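Long-range contacts in D-threo-3-hydroxyaspartate dehydratase (Delftia, PDB 3WQC), which catalyses the deamination of D-threo-3-hydroxyaspartate to oxaloacetate and ammonia, using pyridoxal 5'-phosphate and divalent metal ions: residues R40-H51 against A234-A245; A69-L77 against T88-S96. All coordinates share one frame; numbering follows the deposited sequence.

Contact 1: R40-H51 against A234-A245. With PLP (pyridoxal-5'-phosphate), chain J.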
loop_
_atom_site.group_PDB
_atom_site.type_symbol
_atom_site.label_atom_id
_atom_site.label_comp_id
_atom_site.label_asym_id
_atom_site.label_seq_id
_atom_site.Cartn_x
_atom_site.Cartn_y
_atom_site.Cartn_z
ATOM N N ARG B 40 12.596 28.356 5.369
ATOM C CA ARG B 40 13.634 27.898 6.274
ATOM C C ARG B 40 14.930 27.676 5.504
ATOM O O ARG B 40 16.043 28.072 5.969
ATOM C CB ARG B 40 13.231 26.637 7.063
ATOM C CG ARG B 40 14.362 26.281 7.973
ATOM C CD ARG B 40 13.939 25.274 8.942
ATOM N NE ARG B 40 14.525 25.601 10.207
ATOM C CZ ARG B 40 15.721 25.222 10.669
ATOM N NH1 ARG B 40 15.973 25.703 11.904
ATOM N NH2 ARG B 40 16.625 24.394 9.965
ATOM N N MET B 41 14.821 27.064 4.330
ATOM C CA MET B 41 16.040 26.856 3.510
ATOM C C MET B 41 16.659 28.165 3.000
ATOM O O MET B 41 17.881 28.334 3.036
ATOM C CB MET B 41 15.790 25.906 2.367
ATOM C CG MET B 41 15.275 24.528 2.860
ATOM S SD MET B 41 16.424 23.757 4.029
ATOM C CE MET B 41 15.657 23.935 5.604
ATOM N N ASP B 42 15.817 29.143 2.623
ATOM C CA ASP B 42 16.290 30.471 2.191
ATOM C C ASP B 42 17.015 31.100 3.379
ATOM O O ASP B 42 18.135 31.659 3.188
ATOM C CB ASP B 42 15.105 31.313 1.771
ATOM C CG ASP B 42 14.495 30.879 0.452
ATOM O OD1 ASP B 42 15.083 30.105 -0.337
ATOM O OD2 ASP B 42 13.360 31.324 0.207
ATOM N N ALA B 43 16.489 30.914 4.609
ATOM C CA ALA B 43 17.117 31.529 5.805
ATOM C C ALA B 43 18.517 30.916 6.085
ATOM O O ALA B 43 19.429 31.622 6.596
ATOM C CB ALA B 43 16.215 31.428 7.030
ATOM N N GLN B 44 18.658 29.619 5.763
ATOM C CA GLN B 44 19.895 28.831 5.886
ATOM C C GLN B 44 20.848 29.083 4.678
ATOM O O GLN B 44 22.035 28.722 4.768
ATOM C CB GLN B 44 19.624 27.312 6.069
ATOM C CG GLN B 44 18.840 26.909 7.319
ATOM C CD GLN B 44 19.717 26.857 8.554
ATOM O OE1 GLN B 44 20.759 27.438 8.603
ATOM N NE2 GLN B 44 19.299 26.104 9.540
ATOM N N GLY B 45 20.406 29.789 3.624
ATOM C CA GLY B 45 21.192 29.985 2.357
ATOM C C GLY B 45 21.486 28.670 1.634
ATOM O O GLY B 45 22.601 28.570 1.031
ATOM N N VAL B 46 20.585 27.659 1.688
ATOM C CA VAL B 46 20.786 26.458 0.931
ATOM C C VAL B 46 19.653 26.280 -0.095
ATOM O O VAL B 46 18.490 26.811 0.133
ATOM C CB VAL B 46 20.936 25.192 1.828
ATOM C CG1 VAL B 46 22.102 25.424 2.769
ATOM C CG2 VAL B 46 19.658 24.907 2.658
ATOM N N ARG B 47 19.875 25.482 -1.132
ATOM C CA ARG B 47 18.829 25.125 -2.098
ATOM C C ARG B 47 17.928 24.069 -1.409
ATOM O O ARG B 47 18.369 23.305 -0.499
ATOM C CB ARG B 47 19.418 24.516 -3.335
ATOM C CG ARG B 47 20.204 25.578 -4.072
ATOM C CD ARG B 47 20.388 25.121 -5.467
ATOM N NE ARG B 47 21.453 24.173 -5.620
ATOM C CZ ARG B 47 22.734 24.551 -5.830
ATOM N NH1 ARG B 47 23.028 25.831 -5.812
ATOM N NH2 ARG B 47 23.735 23.670 -6.004
ATOM N N LEU B 48 16.664 24.035 -1.855
ATOM C CA LEU B 48 15.747 22.922 -1.434
ATOM C C LEU B 48 15.483 22.127 -2.670
ATOM O O LEU B 48 15.048 22.636 -3.717
ATOM C CB LEU B 48 14.366 23.527 -0.971
ATOM C CG LEU B 48 13.341 22.479 -0.598
ATOM C CD1 LEU B 48 13.755 21.575 0.555
ATOM C CD2 LEU B 48 12.004 23.130 -0.243
ATOM N N ARG B 49 15.809 20.807 -2.578
ATOM C CA ARG B 49 15.575 19.852 -3.715
ATOM C C ARG B 49 14.527 18.873 -3.147
ATOM O O ARG B 49 14.852 17.822 -2.518
ATOM C CB ARG B 49 16.856 19.069 -4.043
ATOM C CG ARG B 49 16.616 18.141 -5.249
ATOM C CD ARG B 49 17.775 17.110 -5.424
ATOM N NE ARG B 49 18.959 17.780 -5.972
ATOM C CZ ARG B 49 19.136 18.099 -7.248
ATOM N NH1 ARG B 49 18.219 17.704 -8.174
ATOM N NH2 ARG B 49 20.243 18.796 -7.626
ATOM N N PRO B 50 13.224 19.179 -3.341
ATOM C CA PRO B 50 12.159 18.365 -2.708
ATOM C C PRO B 50 12.220 16.942 -3.242
ATOM O O PRO B 50 12.490 16.680 -4.443
ATOM C CB PRO B 50 10.846 19.064 -3.164
ATOM C CG PRO B 50 11.211 19.959 -4.335
ATOM C CD PRO B 50 12.723 20.314 -4.128
ATOM N N HIS B 51 11.882 16.049 -2.345
ATOM C CA HIS B 51 11.751 14.610 -2.731
ATOM C C HIS B 51 10.317 14.329 -3.105
ATOM O O HIS B 51 9.433 14.397 -2.247
ATOM C CB HIS B 51 12.219 13.710 -1.550
ATOM C CG HIS B 51 12.686 12.399 -2.087
ATOM N ND1 HIS B 51 11.937 11.677 -3.029
ATOM C CD2 HIS B 51 13.875 11.669 -1.867
ATOM C CE1 HIS B 51 12.649 10.606 -3.417
ATOM N NE2 HIS B 51 13.806 10.573 -2.663
ATOM N N ALA B 234 17.720 21.732 11.816
ATOM C CA ALA B 234 19.154 22.048 11.748
ATOM C C ALA B 234 19.351 23.486 12.251
ATOM O O ALA B 234 18.672 24.372 11.786
ATOM C CB ALA B 234 19.652 21.830 10.327
ATOM N N SER B 235 20.271 23.721 13.177
ATOM C CA SER B 235 20.599 25.144 13.515
ATOM C C SER B 235 21.419 25.830 12.501
ATOM O O SER B 235 21.231 27.036 12.284
ATOM C CB SER B 235 21.210 25.384 14.904
ATOM O OG SER B 235 21.988 24.347 15.285
ATOM N N ARG B 236 22.392 25.100 11.958
ATOM C CA ARG B 236 23.310 25.671 10.952
ATOM C C ARG B 236 23.520 24.643 9.844
ATOM O O ARG B 236 23.386 23.430 10.092
ATOM C CB ARG B 236 24.685 26.022 11.577
ATOM C CG ARG B 236 25.409 24.763 12.075
ATOM C CD ARG B 236 26.824 25.032 12.546
ATOM N NE ARG B 236 27.452 23.899 13.198
ATOM C CZ ARG B 236 28.773 23.843 13.350
ATOM N NH1 ARG B 236 29.485 24.831 12.871
ATOM N NH2 ARG B 236 29.380 22.885 14.020
ATOM N N LEU B 237 23.821 25.115 8.649
ATOM C CA LEU B 237 24.075 24.225 7.525
ATOM C C LEU B 237 25.362 24.545 6.794
ATOM O O LEU B 237 25.428 24.428 5.559
ATOM C CB LEU B 237 22.869 24.120 6.531
ATOM C CG LEU B 237 21.649 23.396 7.141
ATOM C CD1 LEU B 237 20.354 23.547 6.272
ATOM C CD2 LEU B 237 21.915 21.898 7.445
ATOM N N ASP B 238 26.359 25.047 7.555
ATOM C CA ASP B 238 27.627 25.418 6.921
ATOM C C ASP B 238 28.183 24.234 6.072
ATOM O O ASP B 238 28.179 23.063 6.572
ATOM C CB ASP B 238 28.630 25.815 7.971
ATOM C CG ASP B 238 28.137 26.924 8.782
ATOM O OD1 ASP B 238 27.364 26.695 9.718
ATOM O OD2 ASP B 238 28.607 28.064 8.514
ATOM N N GLY B 239 28.620 24.495 4.831
ATOM C CA GLY B 239 29.198 23.437 4.051
ATOM C C GLY B 239 28.202 22.673 3.219
ATOM O O GLY B 239 28.588 21.943 2.283
ATOM N N VAL B 240 26.908 22.894 3.468
ATOM C CA VAL B 240 25.862 22.154 2.737
ATOM C C VAL B 240 25.362 22.980 1.563
ATOM O O VAL B 240 25.137 24.256 1.744
ATOM C CB VAL B 240 24.656 21.844 3.693
ATOM C CG1 VAL B 240 23.399 21.289 2.951
ATOM C CG2 VAL B 240 25.139 20.901 4.779
ATOM N N THR B 241 25.136 22.389 0.392
ATOM C CA THR B 241 24.669 23.194 -0.814
ATOM C C THR B 241 23.149 23.060 -0.922
ATOM O O THR B 241 22.504 23.944 -1.423
ATOM C CB THR B 241 25.355 22.898 -2.129
ATOM O OG1 THR B 241 25.176 21.592 -2.375
ATOM C CG2 THR B 241 26.800 22.721 -1.930
ATOM N N GLU B 242 22.572 21.905 -0.568
ATOM C CA GLU B 242 21.112 21.698 -0.753
ATOM C C GLU B 242 20.645 20.784 0.366
ATOM O O GLU B 242 21.360 19.910 0.894
ATOM C CB GLU B 242 20.793 21.136 -2.102
ATOM C CG GLU B 242 21.376 19.746 -2.266
ATOM C CD GLU B 242 20.946 19.079 -3.600
ATOM O OE1 GLU B 242 20.625 17.841 -3.563
ATOM O OE2 GLU B 242 20.934 19.707 -4.705
ATOM N N VAL B 243 19.348 20.922 0.650
ATOM C CA VAL B 243 18.632 20.008 1.528
ATOM C C VAL B 243 17.512 19.351 0.725
ATOM O O VAL B 243 16.837 19.992 -0.074
ATOM C CB VAL B 243 18.037 20.807 2.704
ATOM C CG1 VAL B 243 17.022 20.025 3.553
ATOM C CG2 VAL B 243 19.169 21.311 3.591
ATOM N N ARG B 244 17.331 18.047 0.993
ATOM C CA ARG B 244 16.253 17.258 0.387
ATOM C C ARG B 244 15.224 16.954 1.504
ATOM O O ARG B 244 15.570 16.444 2.585
ATOM C CB ARG B 244 16.838 15.887 -0.107
ATOM C CG ARG B 244 18.006 16.158 -1.090
ATOM C CD ARG B 244 18.501 14.825 -1.732
ATOM N NE ARG B 244 18.531 13.744 -0.721
ATOM C CZ ARG B 244 19.379 13.674 0.324
ATOM N NH1 ARG B 244 20.477 14.463 0.356
ATOM N NH2 ARG B 244 19.169 12.810 1.319
ATOM N N ALA B 245 13.968 17.205 1.201
ATOM C CA ALA B 245 12.884 16.849 2.173
ATOM C C ALA B 245 11.656 16.619 1.300
ATOM O O ALA B 245 11.528 17.206 0.210
ATOM C CB ALA B 245 12.569 18.037 3.105
HETATM N N1 PLP J . 16.473 11.776 0.853
HETATM C C2 PLP J . 16.357 10.460 0.584
HETATM C C2A PLP J . 17.526 9.679 0.029
HETATM C C3 PLP J . 15.089 9.812 0.820
HETATM O O3 PLP J . 14.970 8.525 0.532
HETATM C C4 PLP J . 14.015 10.605 1.360
HETATM C C4A PLP J . 12.748 9.983 1.559
HETATM C C5 PLP J . 14.233 11.992 1.612
HETATM C C6 PLP J . 15.515 12.523 1.409
HETATM C C5A PLP J . 13.141 12.864 2.182
HETATM O O4P PLP J . 12.865 12.430 3.593
HETATM P P PLP J . 11.493 12.934 4.249
HETATM O O1P PLP J . 11.473 14.386 3.946
HETATM O O2P PLP J . 11.692 12.651 5.697
HETATM O O3P PLP J . 10.357 12.253 3.603
HETATM O O HOH W 1 23.544 27.792 7.975
HETATM O O HOH W 2 25.287 27.099 0.057
HETATM O O HOH W 3 19.249 21.748 -5.706
HETATM O O HOH W 4 23.281 21.571 -4.325
#
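Val46 is the bump around which this contact closes, and the loop leading into strand 242-243 supplies the hollow. Val46 CG1 settles on the backbone of Val240, 3.4 Å from Val240 O, while CG2 rests in the notch that Leu237 CD1 and Val243 CG2 form side by side, 3.7 Å from the latter. Val243 in turn presents CB and both methyls to Met41, whose doubly bent chain brings SD to 3.6 Å from Val243 CB. Two residues before Val46, near the end of the helix, the CB-CG stem of Gln44 is crossed at about a right angle by Leu237 CD1. The helix end is fastened by Arg40, whose NH2 meets a lone pair of Ala234 O in the carbonyl plane at 2.7 Å.

Beyond these hollows the backbones zip together in parallel, Val243 N bonding Arg47 O and Arg49 N bonding Val243 O. Arg49 then grips Glu242 side-on: NE reaches OE1 at 2.9 Å and NH2 takes the syn lone pair of OE2 at 3.1 Å, the guanidinium turned 44° against the carboxylate. Ser224 also bonds Glu242 OE1, and NH1 of Arg49 pairs with Asp90. A leucine in place of Arg49 would probably leave the buried Glu242 carboxylate without its charged mate. At the cofactor, Arg244 NH2 bonds PLP N1 at 2.9 Å while Ser224 OG takes Arg244 NH1, and His51 CD2 lies 3.4 Å from PLP C4.

Strand 242-243 is thus held between strands 47-48 and 222-225 of the parallel barrel sheet, with Val225 touching Val243; helix 27-44 packs on Leu48, and helix 192-215 meets Ala234 through Ala199.

Contact 2: A69-L77 against T88-S96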
loop_
_atom_site.group_PDB
_atom_site.type_symbol
_atom_site.label_atom_id
_atom_site.label_comp_id
_atom_site.label_asym_id
_atom_site.label_seq_id
_atom_site.Cartn_x
_atom_site.Cartn_y
_atom_site.Cartn_z
ATOM N N ALA B 69 11.842 26.020 -5.205
ATOM C CA ALA B 69 12.706 24.779 -5.159
ATOM C C ALA B 69 13.645 24.678 -6.368
ATOM O O ALA B 69 13.386 25.218 -7.431
ATOM C CB ALA B 69 11.779 23.521 -5.156
ATOM N N SER B 70 14.758 23.936 -6.215
ATOM C CA SER B 70 15.790 23.799 -7.236
ATOM C C SER B 70 15.916 22.321 -7.527
ATOM O O SER B 70 16.624 21.580 -6.766
ATOM C CB SER B 70 17.170 24.237 -6.615
ATOM O OG SER B 70 17.126 25.581 -6.320
ATOM N N GLY B 71 15.296 21.884 -8.631
ATOM C CA GLY B 71 15.394 20.476 -8.981
ATOM C C GLY B 71 14.498 19.621 -8.072
ATOM O O GLY B 71 13.818 20.125 -7.156
ATOM N N ILE B 72 14.579 18.300 -8.291
ATOM C CA ILE B 72 13.855 17.384 -7.453
ATOM C C ILE B 72 14.751 16.161 -7.155
ATOM O O ILE B 72 15.743 15.898 -7.865
ATOM C CB ILE B 72 12.545 16.860 -8.142
ATOM C CG1 ILE B 72 12.839 16.046 -9.435
ATOM C CG2 ILE B 72 11.559 18.025 -8.388
ATOM C CD1 ILE B 72 11.590 15.482 -10.132
ATOM N N THR B 73 14.277 15.392 -6.182
ATOM C CA THR B 73 14.839 14.067 -5.888
ATOM C C THR B 73 13.745 13.063 -6.187
ATOM O O THR B 73 12.541 13.312 -5.876
ATOM C CB THR B 73 15.189 13.913 -4.382
ATOM O OG1 THR B 73 15.922 15.088 -3.949
ATOM C CG2 THR B 73 16.090 12.706 -4.158
ATOM N N VAL B 74 14.117 11.930 -6.801
ATOM C CA VAL B 74 13.133 10.894 -7.132
ATOM C C VAL B 74 13.633 9.576 -6.510
ATOM O O VAL B 74 14.841 9.353 -6.280
ATOM C CB VAL B 74 12.923 10.678 -8.655
ATOM C CG1 VAL B 74 12.330 11.992 -9.213
ATOM C CG2 VAL B 74 14.204 10.294 -9.390
ATOM N N SER B 75 12.672 8.652 -6.280
ATOM C CA SER B 75 12.965 7.329 -5.686
ATOM C C SER B 75 12.977 6.213 -6.730
ATOM O O SER B 75 13.286 5.072 -6.348
ATOM C CB SER B 75 12.006 6.988 -4.559
ATOM O OG SER B 75 10.687 6.696 -5.055
ATOM N N THR B 76 12.618 6.493 -7.981
ATOM C CA THR B 76 12.541 5.499 -9.049
ATOM C C THR B 76 12.843 6.186 -10.384
ATOM O O THR B 76 12.587 7.403 -10.489
ATOM C CB THR B 76 11.148 4.847 -9.164
ATOM O OG1 THR B 76 10.153 5.857 -9.477
ATOM C CG2 THR B 76 10.728 4.113 -7.890
ATOM N N LEU B 77 13.325 5.431 -11.373
ATOM C CA LEU B 77 13.483 6.038 -12.707
ATOM C C LEU B 77 12.101 6.319 -13.347
ATOM O O LEU B 77 12.048 7.188 -14.212
ATOM C CB LEU B 77 14.422 5.247 -13.634
ATOM C CG LEU B 77 15.866 5.280 -13.136
ATOM C CD1 LEU B 77 16.701 4.477 -14.120
ATOM C CD2 LEU B 77 16.373 6.740 -13.013
ATOM N N THR B 88 10.704 18.925 -15.854
ATOM C CA THR B 88 11.726 19.034 -14.819
ATOM C C THR B 88 13.052 18.406 -15.332
ATOM O O THR B 88 13.071 17.216 -15.636
ATOM C CB THR B 88 11.310 18.290 -13.566
ATOM O OG1 THR B 88 10.110 18.876 -13.106
ATOM C CG2 THR B 88 12.366 18.425 -12.435
ATOM N N THR B 89 14.139 19.198 -15.434
ATOM C CA THR B 89 15.360 18.643 -16.012
ATOM C C THR B 89 16.397 18.301 -14.960
ATOM O O THR B 89 17.252 17.467 -15.210
ATOM C CB THR B 89 15.980 19.647 -17.003
ATOM O OG1 THR B 89 16.256 20.867 -16.348
ATOM C CG2 THR B 89 15.014 19.942 -18.153
ATOM N N ASP B 90 16.323 18.904 -13.770
ATOM C CA ASP B 90 17.369 18.698 -12.729
ATOM C C ASP B 90 16.865 17.665 -11.735
ATOM O O ASP B 90 16.075 17.948 -10.801
ATOM C CB ASP B 90 17.579 20.052 -12.075
ATOM C CG ASP B 90 18.588 20.048 -10.939
ATOM O OD1 ASP B 90 19.137 18.925 -10.563
ATOM O OD2 ASP B 90 18.807 21.136 -10.265
ATOM N N ILE B 91 17.278 16.401 -11.967
ATOM C CA ILE B 91 16.647 15.276 -11.216
ATOM C C ILE B 91 17.751 14.411 -10.615
ATOM O O ILE B 91 18.689 13.956 -11.326
ATOM C CB ILE B 91 15.799 14.397 -12.180
ATOM C CG1 ILE B 91 14.665 15.225 -12.798
ATOM C CG2 ILE B 91 15.205 13.169 -11.403
ATOM C CD1 ILE B 91 13.695 14.423 -13.680
ATOM N N LEU B 92 17.636 14.169 -9.321
ATOM C CA LEU B 92 18.566 13.254 -8.596
ATOM C C LEU B 92 17.843 11.972 -8.277
ATOM O O LEU B 92 16.806 12.021 -7.566
ATOM C CB LEU B 92 18.955 13.952 -7.267
ATOM C CG LEU B 92 19.748 13.101 -6.248
ATOM C CD1 LEU B 92 21.142 12.726 -6.824
ATOM C CD2 LEU B 92 19.848 13.871 -4.899
ATOM N N TYR B 93 18.359 10.845 -8.757
ATOM C CA TYR B 93 17.768 9.547 -8.462
ATOM C C TYR B 93 18.486 8.981 -7.249
ATOM O O TYR B 93 19.630 8.485 -7.329
ATOM C CB TYR B 93 17.898 8.636 -9.685
ATOM C CG TYR B 93 17.492 7.211 -9.392
ATOM C CD1 TYR B 93 16.412 6.847 -8.554
ATOM C CD2 TYR B 93 18.258 6.182 -9.991
ATOM C CE1 TYR B 93 16.097 5.469 -8.323
ATOM C CE2 TYR B 93 17.928 4.831 -9.806
ATOM C CZ TYR B 93 16.863 4.488 -8.973
ATOM O OH TYR B 93 16.558 3.166 -8.733
ATOM N N ALA B 94 17.870 9.153 -6.052
ATOM C CA ALA B 94 18.592 8.952 -4.766
ATOM C C ALA B 94 18.354 7.534 -4.231
ATOM O O ALA B 94 17.984 7.355 -3.045
ATOM C CB ALA B 94 18.206 10.041 -3.740
ATOM N N VAL B 95 18.626 6.538 -5.070
ATOM C CA VAL B 95 18.637 5.129 -4.610
ATOM C C VAL B 95 19.902 4.534 -5.279
ATOM O O VAL B 95 20.088 4.736 -6.467
ATOM C CB VAL B 95 17.381 4.325 -5.091
ATOM C CG1 VAL B 95 17.472 2.858 -4.697
ATOM C CG2 VAL B 95 16.122 4.965 -4.454
ATOM N N SER B 96 20.707 3.789 -4.503
ATOM C CA SER B 96 21.966 3.186 -5.003
ATOM C C SER B 96 21.707 2.589 -6.386
ATOM O O SER B 96 20.814 1.742 -6.574
ATOM C CB SER B 96 22.345 2.025 -4.062
ATOM O OG SER B 96 22.504 2.414 -2.736
HETATM O O HOH W 5 14.501 2.739 -7.152
HETATM O O HOH W 6 14.301 2.908 -10.707
#
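Ile72, Thr73 and Val74 pair with Ile91, Leu92 and Tyr93 as neighbouring parallel strands, the two arms of a beta-alpha-beta unit whose helix, 77-85, makes the crossover. The strand axes come within 4.7 Å and are twisted by 33°. Four backbone bonds run between them, from Ile72 N to Asp90 O, Leu92 N to Ile72 O, Val74 N to Leu92 O and Ala94 N to Val74 O. At the entrance Gly71 CA lies 3.2 Å from Asp90 O, and a side chain there would run into Asp90 OD2; the carboxylate itself turns to Lys116 and Arg49.

Ile72 and Ile91 lie side by side on the helix-facing surface, their CG1 atoms 3.9 Å apart, and Thr88 CG2 meets CD1 of Ile72. Farther along, CG2 of Val74 presses on CG2 of Ile91 at 3.6 Å. Ala80 of the crossover helix touches both Val74 and Ile91. On the surface that carries Thr73 and Leu92, the Thr73 CG2 and Ala94 CB methyls are tighter than usual at 3.4 Å.

Tyr93 fills the end of the pair. With CG anti to the backbone N (chi1 172°), the ring extends alongside the turn from Ser75 to Leu77 that leads into the helix: Leu77 CD2 makes a CH-pi contact over one face, 4.0 Å from the ring centroid, while Ser75 O approaches the edge at CE1. Two waters tie Tyr93 OH to Ser75 O and Leu77 N, so the ring is held at its face, edge and hydroxyl.

Thr76 takes the N-cap of helix 77-85, its OG1 also hydrogen-bonded to Glu79, and Ala94 reaches the cofactor pocket. The right-handed crossover and the ligand-binding C-terminal strand end are those of the alanine racemase-type TIM barrel.

The two contacts, with centres about 16 Å apart, are neighbouring portions of one parallel sheet, that of the alanine racemase-type barrel. Along the chain the order is 40-51, 69-77, 88-96, 234-245, so the local beta-alpha-beta pairing of contact 2 falls within the long sequence span that contact 1 bridges, joining an early strand to a late one to close the barrel. Segment 40-51 is the seam: on its far side from 234-245 it meets 69-77, where Leu48 O lies 2.8 Å from Ser70 N and Pro50 O 2.8 Å from Thr73 N, both probable hydrogen bonds. Together they bring His51, Ala94, Arg244 and Ala245, distant in sequence, round one pyridoxal-5'-phosphate.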